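Local atomic coordinates of malonyl CoA-ACP transacylase (Xanthomonas oryzae pv. oryzae, PDB entry 3K89), a protein that probably catalyses transfer of the malonyl group from malonyl-CoA to holo-acyl carrier protein, as fabD-family acyltransferases do in fatty acid synthesis. Residues A[274-277]-A[282-285]; A[295-300]-A[306-311]. One frame throughout, in Å; residues are numbered along the deposited sequence.

Overall arrangement
Interactions 1 and 2 follow each other along the chain, their centres about 10 Å apart, and share the edge of the parallel sheet where strand 273-276 pairs with the outermost strand 295-298. Two backbone contacts, probably hydrogen bonds, stitch them together: Glu276 N to Arg297 O and Ile274 N to Asp295 O, both 2.9 Å. Interaction 1 is the one nearer the active site. The side chain of Leu283 lies about 9 Å from that of Ser94 and about 11 Å from that of His203, the predicted catalytic pair, and the side chain of Val282 is about 4 Å from a bound glycerol. Interaction 2 packs the C-terminal helix 302-311 against the sheet, away from those residues.

Interaction 1 (A[274-277]-A[282-285]); sequences IAEC and VLSG
The flat group to look at is the carboxylate of Glu276, and the first turn of helix 282-290 lies against one of its faces. Leu283 CB sits over that face, 3.3 Å from OE2, and the two side chains cross at about a right angle. The three protein donors come from the same side of the plane but at different tilts. Ser284 OG, 2.8 Å from Glu276 OE1, is close to the plane and uses the anti side. Ser284 N reaches the same OE1 from well above the plane, 52° out of it, also at 2.8 Å. Leu283 N goes to OE2 at 2.9 Å on the syn side. A water on the opposite side of the plane donates to Glu276 OE2 at 2.6 Å and accepts from Val282 N, so the amide of Val282 reaches the carboxylate through solvent.

The extended side chain makes this possible: with CG anti to the backbone N (chi1 -177°) and the chain straight beyond it, Glu276 carries its acid from the strand to the helix start. A buried carboxylate gripped by two backbone N-H groups and a hydroxyl at a helix N-terminus would probably be stabilised as the anion, helped by the helix dipole. A second water, between Ile274 O and Ser284 OG, ties the hydroxyl back to the strand.

This is the strand-to-helix step of a beta-alpha-beta unit formed by strand 273-276, helix 282-290 and strand 295-298. Strand 273-276 runs between strands 6-10 and 295-298, its Ile274 side chain resting on Val9 and on Leu266 of helix 259-268. Leu283 packs on Trp259 of that same helix and on His93, beside the predicted nucleophile.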
loop_
_atom_site.group_PDB
_atom_site.type_symbol
_atom_site.label_atom_id
_atom_site.label_comp_id
_atom_site.label_asym_id
_atom_site.label_seq_id
_atom_site.Cartn_x
_atom_site.Cartn_y
_atom_site.Cartn_z
ATOM N N ILE A 274 -3.719 9.318 -13.009
ATOM C CA ILE A 274 -3.597 8.202 -12.065
ATOM C C ILE A 274 -4.885 8.031 -11.279
ATOM O O ILE A 274 -5.369 8.972 -10.629
ATOM C CB ILE A 274 -2.394 8.383 -11.101
ATOM C CG1 ILE A 274 -1.079 8.565 -11.876
ATOM C CG2 ILE A 274 -2.275 7.182 -10.141
ATOM C CD1 ILE A 274 0.147 8.831 -11.020
ATOM N N ALA A 275 -5.447 6.833 -11.334
ATOM C CA ALA A 275 -6.614 6.523 -10.502
ATOM C C ALA A 275 -6.163 5.838 -9.232
ATOM O O ALA A 275 -5.352 4.915 -9.286
ATOM C CB ALA A 275 -7.574 5.634 -11.245
ATOM N N GLU A 276 -6.720 6.264 -8.097
ATOM C CA GLU A 276 -6.515 5.546 -6.844
ATOM C C GLU A 276 -7.633 4.512 -6.722
ATOM O O GLU A 276 -8.804 4.853 -6.468
ATOM C CB GLU A 276 -6.479 6.519 -5.654
ATOM C CG GLU A 276 -6.180 5.810 -4.319
ATOM C CD GLU A 276 -5.767 6.755 -3.200
ATOM O OE1 GLU A 276 -5.924 7.982 -3.366
ATOM O OE2 GLU A 276 -5.243 6.273 -2.180
ATOM N N CYS A 277 -7.265 3.245 -6.903
ATOM C CA CYS A 277 -8.249 2.185 -7.063
ATOM C C CYS A 277 -8.447 1.437 -5.750
ATOM O O CYS A 277 -7.853 0.387 -5.516
ATOM C CB CYS A 277 -7.793 1.235 -8.170
ATOM S SG CYS A 277 -9.035 0.045 -8.662
ATOM N N VAL A 282 -5.644 8.807 0.151
ATOM C CA VAL A 282 -4.299 9.043 0.641
ATOM C C VAL A 282 -3.239 9.113 -0.461
ATOM O O VAL A 282 -2.430 10.041 -0.495
ATOM C CB VAL A 282 -3.897 7.984 1.707
ATOM C CG1 VAL A 282 -2.500 8.287 2.262
ATOM C CG2 VAL A 282 -4.950 7.943 2.827
ATOM N N LEU A 283 -3.235 8.132 -1.362
ATOM C CA LEU A 283 -2.229 8.153 -2.417
ATOM C C LEU A 283 -2.432 9.338 -3.344
ATOM O O LEU A 283 -1.447 9.919 -3.804
ATOM C CB LEU A 283 -2.204 6.854 -3.215
ATOM C CG LEU A 283 -1.909 5.622 -2.344
ATOM C CD1 LEU A 283 -1.758 4.428 -3.293
ATOM C CD2 LEU A 283 -0.652 5.777 -1.487
ATOM N N SER A 284 -3.691 9.679 -3.612
ATOM C CA SER A 284 -3.984 10.838 -4.461
ATOM C C SER A 284 -3.361 12.096 -3.860
ATOM O O SER A 284 -2.786 12.908 -4.586
ATOM C CB SER A 284 -5.494 11.014 -4.663
ATOM O OG SER A 284 -6.062 9.919 -5.375
ATOM N N GLY A 285 -3.445 12.235 -2.533
ATOM C CA GLY A 285 -2.820 13.380 -1.824
ATOM C C GLY A 285 -1.306 13.404 -1.977
ATOM O O GLY A 285 -0.705 14.456 -2.262
HETATM O O HOH W 1 -4.602 8.960 -7.626
HETATM O O HOH W 2 -6.327 5.828 0.195
#

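Interaction 2 (A[295-300]-A[306-311])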
loop_
_atom_site.group_PDB
_atom_site.type_symbol
_atom_site.label_atom_id
_atom_site.label_comp_id
_atom_site.label_asym_id
_atom_site.label_seq_id
_atom_site.Cartn_x
_atom_site.Cartn_y
_atom_site.Cartn_z
ATOM N N ASP A 295 -2.877 14.225 -13.056
ATOM C CA ASP A 295 -4.308 14.229 -12.795
ATOM C C ASP A 295 -4.619 13.001 -11.943
ATOM O O ASP A 295 -4.832 11.908 -12.474
ATOM C CB ASP A 295 -5.066 14.201 -14.128
ATOM C CG ASP A 295 -6.591 14.202 -13.975
ATOM O OD1 ASP A 295 -7.135 14.226 -12.852
ATOM O OD2 ASP A 295 -7.269 14.175 -15.026
ATOM N N ALA A 296 -4.613 13.197 -10.626
ATOM C CA ALA A 296 -4.810 12.106 -9.677
ATOM C C ALA A 296 -6.228 12.095 -9.110
ATOM O O ALA A 296 -6.673 13.075 -8.502
ATOM C CB ALA A 296 -3.778 12.203 -8.542
ATOM N N ARG A 297 -6.938 10.987 -9.296
ATOM C CA ARG A 297 -8.343 10.899 -8.884
ATOM C C ARG A 297 -8.658 9.647 -8.068
ATOM O O ARG A 297 -8.383 8.543 -8.535
ATOM C CB ARG A 297 -9.251 10.895 -10.117
ATOM C CG ARG A 297 -9.267 12.178 -10.901
ATOM C CD ARG A 297 -10.266 12.039 -12.024
ATOM N NE ARG A 297 -10.428 13.290 -12.757
ATOM C CZ ARG A 297 -11.518 14.060 -12.714
ATOM N NH1 ARG A 297 -12.574 13.744 -11.945
ATOM N NH2 ARG A 297 -11.540 15.174 -13.431
ATOM N N PRO A 298 -9.268 9.809 -6.887
ATOM C CA PRO A 298 -9.767 8.634 -6.143
ATOM C C PRO A 298 -10.992 8.004 -6.811
ATOM O O PRO A 298 -11.754 8.700 -7.496
ATOM C CB PRO A 298 -10.208 9.235 -4.804
ATOM C CG PRO A 298 -10.548 10.643 -5.139
ATOM C CD PRO A 298 -9.532 11.058 -6.147
ATOM N N LEU A 299 -11.185 6.703 -6.591
ATOM C CA LEU A 299 -12.346 5.980 -7.095
ATOM C C LEU A 299 -13.211 5.383 -5.970
ATOM O O LEU A 299 -14.136 4.615 -6.243
ATOM C CB LEU A 299 -11.888 4.855 -8.047
ATOM C CG LEU A 299 -10.966 5.166 -9.224
ATOM C CD1 LEU A 299 -10.597 3.875 -9.974
ATOM C CD2 LEU A 299 -11.628 6.172 -10.166
ATOM N N ALA A 300 -12.937 5.772 -4.729
ATOM C CA ALA A 300 -13.525 5.124 -3.538
ATOM C C ALA A 300 -15.033 5.285 -3.334
ATOM O O ALA A 300 -15.621 4.549 -2.552
ATOM C CB ALA A 300 -12.779 5.591 -2.264
ATOM N N ALA A 306 -17.695 8.036 -10.616
ATOM C CA ALA A 306 -18.412 8.532 -11.797
ATOM C C ALA A 306 -17.668 9.668 -12.467
ATOM O O ALA A 306 -17.635 9.754 -13.698
ATOM C CB ALA A 306 -19.830 8.982 -11.431
ATOM N N GLY A 307 -17.056 10.528 -11.654
ATOM C CA GLY A 307 -16.292 11.669 -12.155
ATOM C C GLY A 307 -15.095 11.254 -12.993
ATOM O O GLY A 307 -14.826 11.838 -14.040
ATOM N N ALA A 308 -14.361 10.247 -12.512
ATOM C CA ALA A 308 -13.204 9.713 -13.216
ATOM C C ALA A 308 -13.661 8.979 -14.469
ATOM O O ALA A 308 -13.088 9.166 -15.536
ATOM C CB ALA A 308 -12.434 8.758 -12.308
ATOM N N LEU A 309 -14.680 8.138 -14.327
ATOM C CA LEU A 309 -15.204 7.363 -15.454
ATOM C C LEU A 309 -15.625 8.286 -16.591
ATOM O O LEU A 309 -15.450 7.943 -17.761
ATOM C CB LEU A 309 -16.365 6.450 -15.023
ATOM C CG LEU A 309 -16.753 5.302 -15.962
ATOM C CD1 LEU A 309 -15.590 4.321 -16.138
ATOM C CD2 LEU A 309 -18.006 4.578 -15.463
ATOM N N ASP A 310 -16.151 9.462 -16.244
ATOM C CA ASP A 310 -16.592 10.445 -17.238
ATOM C C ASP A 310 -15.442 11.234 -17.850
ATOM O O ASP A 310 -15.373 11.371 -19.074
ATOM C CB ASP A 310 -17.615 11.412 -16.650
ATOM C CG ASP A 310 -18.226 12.316 -17.700
ATOM O OD1 ASP A 310 -17.774 13.476 -17.816
ATOM O OD2 ASP A 310 -19.142 11.862 -18.420
ATOM N N ALA A 311 -14.545 11.743 -17.004
ATOM C CA ALA A 311 -13.424 12.581 -17.453
ATOM C C ALA A 311 -12.415 11.837 -18.333
ATOM O O ALA A 311 -11.716 12.461 -19.144
ATOM C CB ALA A 311 -12.722 13.227 -16.258
#
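Arg297 and Leu299 meet Ala308 where the last strand of the parallel sheet of this alpha/beta acyltransferase domain gives way to the C-terminal helix. The chain leaves strand 295-298, turns, and runs back as helix 302-311 at a marked slant, the two segment axes 8.6 Å apart.

Two side-chain conformations carry the contact. In Arg297, CG stands beside the backbone N and anti to the carbonyl carbon (chi1 -67°), and the chain then runs extended to NE, which lays CD against Ala308, 3.9 Å from its CA. The last torsion (chi4 -109°) turns the guanidinium out of line with this chain, and one of its faces comes to lie against Ala311, whose CB is 3.6 Å from NH2 and offset toward the rim of the group. NH1 approaches Gly307 O obliquely at 3.6 Å; Gly307 has no side chain on the face turned to the strand, and the guanidinium can lie close to its carbonyl.

The charge is met from within the strand: Asp295 OD1 forms a salt bridge with Arg297 NE at 3.4 Å, a long and weak hydrogen bond, while OD2 lies at the guanidinium edge, in its plane. That OD2 also accepts a hydrogen bond from Trp312 NE1, just past the helix.

Leu299 adds a purely apolar contact. Its CB bond does not point straight at the helix, but with CG again anti to the carbonyl carbon (chi1 -53°) the branch ending in CD2 swings over to Ala308. Leu299 also touches Val75 and Trp79 of helix 61-81, and Trp79 reaches Ala308 as well, which puts helix 61-81 over this part of the contact. The packing is tighter than is usual for two carbons, Leu299 CD2 standing 3.5 Å from Ala308 CB.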